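Local coordinates for conserved domain protein (Porphyromonas gingivalis, PDB 3PNN) that is probably a cytoplasmic glycosyltransferase of Rossmann-like alpha/beta/alpha fold, acting in the formation of glycosidic linkages, at residues Lys23-Ile28 against Glu65-Lys70. Sequence-based numbering, arbitrary orientation.
Sequences KQLDGI and EKILTK
With chi1 at -64° and chi2 at -174°, Leu-25 holds CG opposite its own carbonyl carbon and extends one methyl, CD1, toward the helix that carries Lys-66 and Ile-67. Ile-67 takes much the same first torsion (chi1 -61°), and its longer branch, CG1 and CD1, comes round to the incoming leucine although its CA-CB bond does not face the loop. One leucine methyl thereby reaches two consecutive helix residues, and the contact is made by carbon atoms. The backbones stay well apart, 8.9 Å between CA of Leu-25 and CA of Lys-66, and no hydrogen bond spans the gap. Leu-25 CD1 lies 4.1 Å from Lys-66 CB. The same methyl carbon is 4.2 Å from Ile-67 CG1, and the side chains meet at a slant. Leu-25 CD2, the other methyl, stands 4.3 Å from Ile-67 CD1.

In the Rossmann-like fold, the loop containing Lys-23 to Ile-28 follows strand 7-11, whose end leads into the glycine-rich segment with Gly-14 and Met-15; this segment is reminiscent of the signature loop of sugar nucleotidyltransferases and may serve a similar role. Helix 60-71 follows the neighbouring parallel strand 50-55, so Leu-25 joins the connections that follow two neighbouring parallel strands.

Lys-66 contributes its CB, its side chain also touches Leu-22, and its ammonium end leads away. Ile-67 is buried, its other neighbours including Met-36 of helix 35-46. The helix widens into a pi-type turn at 65-68, and Thr-69 OG1 donates to Glu-65 O at 2.8 Å from above the carbonyl plane. Lys-70 NZ passes 4.8 Å from Leu-25 CD1 and forms a salt bridge with Asp-37.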
loop_
_atom_site.group_PDB
_atom_site.type_symbol
_atom_site.label_atom_id
_atom_site.label_comp_id
_atom_site.label_asym_id
_atom_site.label_seq_id
_atom_site.Cartn_x
_atom_site.Cartn_y
_atom_site.Cartn_z
ATOM N N LYS A 23 8.058 -5.633 -15.413
ATOM C CA LYS A 23 7.963 -4.360 -16.128
ATOM C C LYS A 23 9.324 -3.676 -16.068
ATOM O O LYS A 23 10.086 -3.904 -15.123
ATOM C CB LYS A 23 6.928 -3.441 -15.482
ATOM C CG LYS A 23 5.464 -3.810 -15.715
ATOM C CD LYS A 23 4.596 -3.052 -14.695
ATOM C CE LYS A 23 3.110 -3.311 -14.904
ATOM N NZ LYS A 23 2.338 -2.446 -13.971
ATOM N N GLN A 24 9.626 -2.840 -17.063
ATOM C CA GLN A 24 10.839 -2.027 -17.032
ATOM C C GLN A 24 10.988 -1.290 -15.703
ATOM O O GLN A 24 10.064 -0.600 -15.253
ATOM C CB GLN A 24 10.827 -1.020 -18.182
ATOM C CG GLN A 24 10.956 -1.657 -19.557
ATOM C CD GLN A 24 12.337 -2.233 -19.795
ATOM O OE1 GLN A 24 13.335 -1.667 -19.350
ATOM N NE2 GLN A 24 12.403 -3.362 -20.497
ATOM N N LEU A 25 12.152 -1.442 -15.072
ATOM C CA LEU A 25 12.432 -0.728 -13.829
ATOM C C LEU A 25 12.768 0.722 -14.121
ATOM O O LEU A 25 13.355 1.032 -15.147
ATOM C CB LEU A 25 13.582 -1.395 -13.071
ATOM C CG LEU A 25 13.241 -2.820 -12.614
ATOM C CD1 LEU A 25 14.343 -3.401 -11.743
ATOM C CD2 LEU A 25 11.922 -2.835 -11.879
ATOM N N ASP A 26 12.376 1.616 -13.223
ATOM C CA ASP A 26 12.636 3.030 -13.442
ATOM C C ASP A 26 13.670 3.528 -12.431
ATOM O O ASP A 26 13.350 3.746 -11.266
ATOM C CB ASP A 26 11.323 3.815 -13.343
ATOM C CG ASP A 26 11.487 5.291 -13.669
ATOM O OD1 ASP A 26 12.627 5.735 -13.967
ATOM O OD2 ASP A 26 10.455 6.008 -13.625
ATOM N N GLY A 27 14.916 3.679 -12.883
ATOM C CA GLY A 27 15.988 4.212 -12.054
ATOM C C GLY A 27 15.813 5.710 -11.891
ATOM O O GLY A 27 16.532 6.506 -12.498
ATOM N N ILE A 28 14.843 6.090 -11.065
ATOM C CA ILE A 28 14.339 7.457 -11.043
ATOM C C ILE A 28 15.124 8.411 -10.132
ATOM O O ILE A 28 15.138 9.622 -10.367
ATOM C CB ILE A 28 12.840 7.469 -10.674
ATOM C CG1 ILE A 28 12.224 8.838 -10.944
ATOM C CG2 ILE A 28 12.628 7.007 -9.204
ATOM C CD1 ILE A 28 10.679 8.808 -11.017
ATOM N N GLU A 65 16.299 -11.909 -9.946
ATOM C CA GLU A 65 17.532 -11.432 -10.580
ATOM C C GLU A 65 17.784 -9.941 -10.384
ATOM O O GLU A 65 18.905 -9.519 -10.090
ATOM C CB GLU A 65 17.497 -11.705 -12.088
ATOM C CG GLU A 65 17.611 -13.156 -12.489
ATOM C CD GLU A 65 17.489 -13.338 -13.996
ATOM O OE1 GLU A 65 17.381 -12.315 -14.715
ATOM O OE2 GLU A 65 17.496 -14.499 -14.459
ATOM N N LYS A 66 16.742 -9.143 -10.575
ATOM C CA LYS A 66 16.910 -7.696 -10.667
ATOM C C LYS A 66 16.562 -6.966 -9.377
ATOM O O LYS A 66 17.032 -5.856 -9.153
ATOM C CB LYS A 66 16.035 -7.131 -11.800
ATOM C CG LYS A 66 16.480 -7.496 -13.231
ATOM C CD LYS A 66 15.485 -6.919 -14.241
ATOM C CE LYS A 66 16.083 -6.774 -15.636
ATOM N NZ LYS A 66 16.410 -8.084 -16.240
ATOM N N ILE A 67 15.724 -7.563 -8.538
ATOM C CA ILE A 67 15.279 -6.858 -7.332
ATOM C C ILE A 67 15.812 -7.466 -6.030
ATOM O O ILE A 67 16.414 -6.762 -5.216
ATOM C CB ILE A 67 13.744 -6.699 -7.313
ATOM C CG1 ILE A 67 13.310 -5.862 -8.531
ATOM C CG2 ILE A 67 13.273 -6.071 -5.987
ATOM C CD1 ILE A 67 11.853 -5.457 -8.536
ATOM N N LEU A 68 15.610 -8.763 -5.824
ATOM C CA LEU A 68 16.082 -9.380 -4.580
ATOM C C LEU A 68 17.592 -9.247 -4.387
ATOM O O LEU A 68 18.076 -9.185 -3.256
ATOM C CB LEU A 68 15.679 -10.853 -4.482
ATOM C CG LEU A 68 14.216 -11.082 -4.106
ATOM C CD1 LEU A 68 14.028 -12.510 -3.581
ATOM C CD2 LEU A 68 13.747 -10.057 -3.072
ATOM N N THR A 69 18.338 -9.225 -5.487
ATOM C CA THR A 69 19.790 -9.125 -5.405
ATOM C C THR A 69 20.208 -7.781 -4.807
ATOM O O THR A 69 21.304 -7.647 -4.261
ATOM C CB THR A 69 20.442 -9.245 -6.786
ATOM O OG1 THR A 69 19.788 -8.343 -7.692
ATOM C CG2 THR A 69 20.328 -10.669 -7.311
ATOM N N LYS A 70 19.340 -6.781 -4.916
ATOM C CA LYS A 70 19.662 -5.465 -4.356
ATOM C C LYS A 70 19.621 -5.471 -2.826
ATOM O O LYS A 70 20.360 -4.723 -2.176
ATOM C CB LYS A 70 18.716 -4.387 -4.905
ATOM C CG LYS A 70 18.954 -4.031 -6.380
ATOM C CD LYS A 70 18.133 -2.810 -6.841
ATOM C CE LYS A 70 16.647 -3.132 -6.954
ATOM N NZ LYS A 70 15.834 -1.961 -7.441
#